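Local coordinates for protein soluble epoxide hydrolase (Bacillus megaterium, PDB 4INZ) that belongs to the alpha/beta hydrolase fold family, with a largely helical cap inserted beside its central beta sheet, at residues A[84-92]-A[215-224]. The protein carries 1 engineered substitution. Sequence-based numbering, arbitrary orientation.
Sequences LESYEIDVL and SMLSYYRNLK
Leu84 meets the segment 215-224 through both its carbonyl and its side chain. Asn222 ND2 donates to Leu84 O at 2.9 Å, nearly straight (167° at the hydrogen); the carbonyl oxygen lies close to the amide plane, while the donor stands well above the carbonyl plane. Tyr87 N reaches Leu84 O from the opposite face, closing the 84-87 turn, so two donors grip one oxygen. Leu84 CD2 rests against Ser218 CB and Arg221 CB.

Tyr87 is buried most deeply against 215-224, losing 107 Å² of surface to it. With CG anti to its carbonyl carbon, the ring runs along 215-219: CD2 lies 3.6 Å from Ser218 CB, and CD1 comes equally near Tyr219 CE1, the ring planes inclined at 44°. At the far end Tyr87 OH and Ser215 OG form a close hydroxyl pair, 2.7 Å apart; Tyr87 OH is hydrogen-bonded to Pro81 O. Tyr87 O takes a weak second bond from Asn222 ND2, and a water donates to both Tyr87 O and Tyr219 O, linking the backbones.

Glu88, the N-cap residue of helix 89-102, bends at chi2 and lays its carboxylate over the Asn222 amide, planes 18° apart. Glu88 OE2 and Asn222 OD1, both acceptors, approach to 2.9 Å without a bond; Lys224 NZ, 4.5 Å from Glu88 OE2, may ease this charge.

Leu92 closes the contact, its CD2 lying 3.5 Å from Tyr219 CE2; Tyr219 OH bonds Arg73 O. The contact thus joins the 3-10 turn and N-cap leading into helix 89-102 to the last turn of helix 213-220, in the largely helical insertion between strands 131-137 and 248-253, and the turn after it: a core-to-cap interface of an alpha/beta hydrolase fold.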
loop_
_atom_site.group_PDB
_atom_site.type_symbol
_atom_site.label_atom_id
_atom_site.label_comp_id
_atom_site.label_asym_id
_atom_site.label_seq_id
_atom_site.Cartn_x
_atom_site.Cartn_y
_atom_site.Cartn_z
ATOM N N LEU A 84 18.746 -5.301 -4.851
ATOM C CA LEU A 84 17.990 -4.804 -3.703
ATOM C C LEU A 84 17.897 -3.287 -3.697
ATOM O O LEU A 84 16.882 -2.719 -3.282
ATOM C CB LEU A 84 18.629 -5.269 -2.395
ATOM C CG LEU A 84 18.424 -6.732 -2.028
ATOM C CD1 LEU A 84 19.145 -7.047 -0.727
ATOM C CD2 LEU A 84 16.931 -7.044 -1.918
ATOM N N GLU A 85 18.958 -2.634 -4.153
ATOM C CA GLU A 85 19.026 -1.181 -4.118
ATOM C C GLU A 85 17.918 -0.544 -4.951
ATOM O O GLU A 85 17.551 0.608 -4.725
ATOM C CB GLU A 85 20.402 -0.697 -4.581
ATOM C CG GLU A 85 21.531 -1.157 -3.667
ATOM C CD GLU A 85 22.854 -0.493 -3.981
ATOM O OE1 GLU A 85 23.665 -0.320 -3.044
ATOM O OE2 GLU A 85 23.086 -0.149 -5.160
ATOM N N SER A 86 17.379 -1.303 -5.903
ATOM C CA SER A 86 16.318 -0.799 -6.769
ATOM C C SER A 86 14.969 -0.719 -6.060
ATOM O O SER A 86 13.994 -0.207 -6.623
ATOM C CB SER A 86 16.192 -1.672 -8.016
ATOM O OG SER A 86 17.390 -1.632 -8.780
ATOM N N TYR A 87 14.914 -1.227 -4.830
ATOM C CA TYR A 87 13.652 -1.301 -4.087
ATOM C C TYR A 87 13.738 -0.627 -2.723
ATOM O O TYR A 87 12.934 -0.900 -1.829
ATOM C CB TYR A 87 13.206 -2.754 -3.953
ATOM C CG TYR A 87 13.028 -3.399 -5.309
ATOM C CD1 TYR A 87 11.839 -3.253 -6.020
ATOM C CD2 TYR A 87 14.062 -4.112 -5.903
ATOM C CE1 TYR A 87 11.677 -3.824 -7.274
ATOM C CE2 TYR A 87 13.909 -4.679 -7.155
ATOM C CZ TYR A 87 12.716 -4.533 -7.836
ATOM O OH TYR A 87 12.573 -5.095 -9.088
ATOM N N GLU A 88 14.716 0.261 -2.577
ATOM C CA GLU A 88 14.873 1.057 -1.365
ATOM C C GLU A 88 13.863 2.202 -1.315
ATOM O O GLU A 88 13.434 2.705 -2.348
ATOM C CB GLU A 88 16.294 1.624 -1.291
ATOM C CG GLU A 88 17.354 0.574 -1.063
ATOM C CD GLU A 88 17.518 0.229 0.409
ATOM O OE1 GLU A 88 16.745 0.763 1.239
ATOM O OE2 GLU A 88 18.425 -0.567 0.739
ATOM N N ILE A 89 13.510 2.622 -0.105
ATOM C CA ILE A 89 12.466 3.628 0.098
ATOM C C ILE A 89 12.672 4.923 -0.702
ATOM O O ILE A 89 11.717 5.464 -1.250
ATOM C CB ILE A 89 12.270 3.957 1.601
ATOM C CG1 ILE A 89 11.061 4.877 1.802
ATOM C CG2 ILE A 89 13.543 4.568 2.195
ATOM C CD1 ILE A 89 9.703 4.216 1.481
ATOM N N ASP A 90 13.904 5.423 -0.782
ATOM C CA ASP A 90 14.128 6.668 -1.508
ATOM C C ASP A 90 13.772 6.514 -2.988
ATOM O O ASP A 90 13.269 7.449 -3.619
ATOM C CB ASP A 90 15.580 7.145 -1.372
ATOM C CG ASP A 90 15.905 7.662 0.022
ATOM O OD1 ASP A 90 14.980 7.829 0.837
ATOM O OD2 ASP A 90 17.098 7.921 0.295
ATOM N N VAL A 91 14.043 5.332 -3.536
ATOM C CA VAL A 91 13.732 5.048 -4.932
ATOM C C VAL A 91 12.223 5.008 -5.133
ATOM O O VAL A 91 11.690 5.623 -6.057
ATOM C CB VAL A 91 14.343 3.714 -5.390
ATOM C CG1 VAL A 91 13.983 3.445 -6.849
ATOM C CG2 VAL A 91 15.855 3.747 -5.206
ATOM N N LEU A 92 11.543 4.285 -4.248
ATOM C CA LEU A 92 10.093 4.151 -4.311
ATOM C C LEU A 92 9.393 5.501 -4.167
ATOM O O LEU A 92 8.409 5.773 -4.851
ATOM C CB LEU A 92 9.618 3.196 -3.214
ATOM C CG LEU A 92 10.204 1.785 -3.319
ATOM C CD1 LEU A 92 9.998 1.011 -2.032
ATOM C CD2 LEU A 92 9.608 1.033 -4.506
ATOM N N SER A 215 11.300 -9.489 -6.873
ATOM C CA SER A 215 11.134 -8.050 -6.723
ATOM C C SER A 215 10.239 -7.715 -5.535
ATOM O O SER A 215 10.551 -6.826 -4.743
ATOM C CB SER A 215 10.517 -7.454 -7.983
ATOM O OG SER A 215 11.392 -7.578 -9.088
ATOM N N MET A 216 9.113 -8.415 -5.426
ATOM C CA MET A 216 8.177 -8.143 -4.350
ATOM C C MET A 216 8.852 -8.339 -2.984
ATOM O O MET A 216 8.732 -7.485 -2.101
ATOM C CB MET A 216 6.914 -9.002 -4.525
ATOM C CG MET A 216 6.225 -8.752 -5.876
ATOM S SD MET A 216 5.152 -10.059 -6.526
ATOM C CE MET A 216 3.760 -9.945 -5.406
ATOM N N LEU A 217 9.570 -9.449 -2.823
ATOM C CA LEU A 217 10.264 -9.735 -1.566
ATOM C C LEU A 217 11.404 -8.757 -1.301
ATOM O O LEU A 217 11.744 -8.491 -0.143
ATOM C CB LEU A 217 10.781 -11.180 -1.555
ATOM C CG LEU A 217 9.670 -12.236 -1.564
ATOM C CD1 LEU A 217 10.205 -13.648 -1.794
ATOM C CD2 LEU A 217 8.858 -12.167 -0.268
ATOM N N SER A 218 11.988 -8.224 -2.371
ATOM C CA SER A 218 13.113 -7.296 -2.255
ATOM C C SER A 218 12.769 -6.058 -1.424
ATOM O O SER A 218 13.619 -5.535 -0.700
ATOM C CB SER A 218 13.642 -6.892 -3.637
ATOM O OG SER A 218 14.254 -7.991 -4.286
ATOM N N TYR A 219 11.528 -5.593 -1.528
ATOM C CA TYR A 219 11.053 -4.500 -0.686
ATOM C C TYR A 219 11.342 -4.795 0.779
ATOM O O TYR A 219 11.866 -3.943 1.504
ATOM C CB TYR A 219 9.544 -4.335 -0.836
ATOM C CG TYR A 219 9.058 -3.659 -2.092
ATOM C CD1 TYR A 219 9.146 -4.285 -3.329
ATOM C CD2 TYR A 219 8.463 -2.405 -2.030
ATOM C CE1 TYR A 219 8.670 -3.670 -4.466
ATOM C CE2 TYR A 219 7.987 -1.780 -3.162
ATOM C CZ TYR A 219 8.093 -2.413 -4.375
ATOM O OH TYR A 219 7.616 -1.786 -5.496
ATOM N N TYR A 220 10.971 -5.996 1.215
ATOM C CA TYR A 220 11.099 -6.387 2.619
ATOM C C TYR A 220 12.554 -6.525 3.048
ATOM O O TYR A 220 12.894 -6.339 4.225
ATOM C CB TYR A 220 10.374 -7.714 2.884
ATOM C CG TYR A 220 8.867 -7.636 2.798
ATOM C CD1 TYR A 220 8.099 -7.419 3.934
ATOM C CD2 TYR A 220 8.212 -7.789 1.580
ATOM C CE1 TYR A 220 6.718 -7.346 3.861
ATOM C CE2 TYR A 220 6.834 -7.720 1.495
ATOM C CZ TYR A 220 6.088 -7.497 2.640
ATOM O OH TYR A 220 4.714 -7.423 2.562
ATOM N N ARG A 221 13.410 -6.859 2.094
ATOM C CA ARG A 221 14.803 -7.163 2.408
ATOM C C ARG A 221 15.653 -5.915 2.614
ATOM O O ARG A 221 16.851 -6.010 2.886
ATOM C CB ARG A 221 15.390 -8.096 1.342
ATOM C CG ARG A 221 14.757 -9.471 1.433
ATOM C CD ARG A 221 14.985 -10.353 0.220
ATOM N NE ARG A 221 14.395 -11.665 0.465
ATOM C CZ ARG A 221 14.428 -12.683 -0.386
ATOM N NH1 ARG A 221 15.020 -12.554 -1.566
ATOM N NH2 ARG A 221 13.858 -13.835 -0.052
ATOM N N ASN A 222 15.020 -4.752 2.488
ATOM C CA ASN A 222 15.654 -3.479 2.808
ATOM C C ASN A 222 15.161 -2.898 4.126
ATOM O O ASN A 222 15.682 -1.885 4.590
ATOM C CB ASN A 222 15.421 -2.461 1.691
ATOM C CG ASN A 222 16.192 -2.795 0.434
ATOM O OD1 ASN A 222 17.323 -3.272 0.499
ATOM N ND2 ASN A 222 15.587 -2.544 -0.719
ATOM N N LEU A 223 14.155 -3.532 4.723
ATOM C CA LEU A 223 13.591 -3.027 5.976
ATOM C C LEU A 223 14.622 -3.015 7.100
ATOM O O LEU A 223 15.403 -3.954 7.258
ATOM C CB LEU A 223 12.368 -3.843 6.392
ATOM C CG LEU A 223 11.144 -3.707 5.484
ATOM C CD1 LEU A 223 10.072 -4.713 5.871
ATOM C CD2 LEU A 223 10.602 -2.285 5.557
ATOM N N LYS A 224 14.614 -1.941 7.883
ATOM C CA LYS A 224 15.534 -1.805 9.004
ATOM C C LYS A 224 14.747 -1.865 10.303
ATOM O O LYS A 224 14.550 -0.853 10.975
ATOM C CB LYS A 224 16.310 -0.491 8.902
ATOM C CG LYS A 224 17.172 -0.389 7.648
ATOM C CD LYS A 224 18.279 -1.439 7.653
ATOM C CE LYS A 224 18.344 -2.211 6.336
ATOM N NZ LYS A 224 18.664 -1.349 5.158
HETATM O O HOH W 1 12.479 -1.285 0.849
#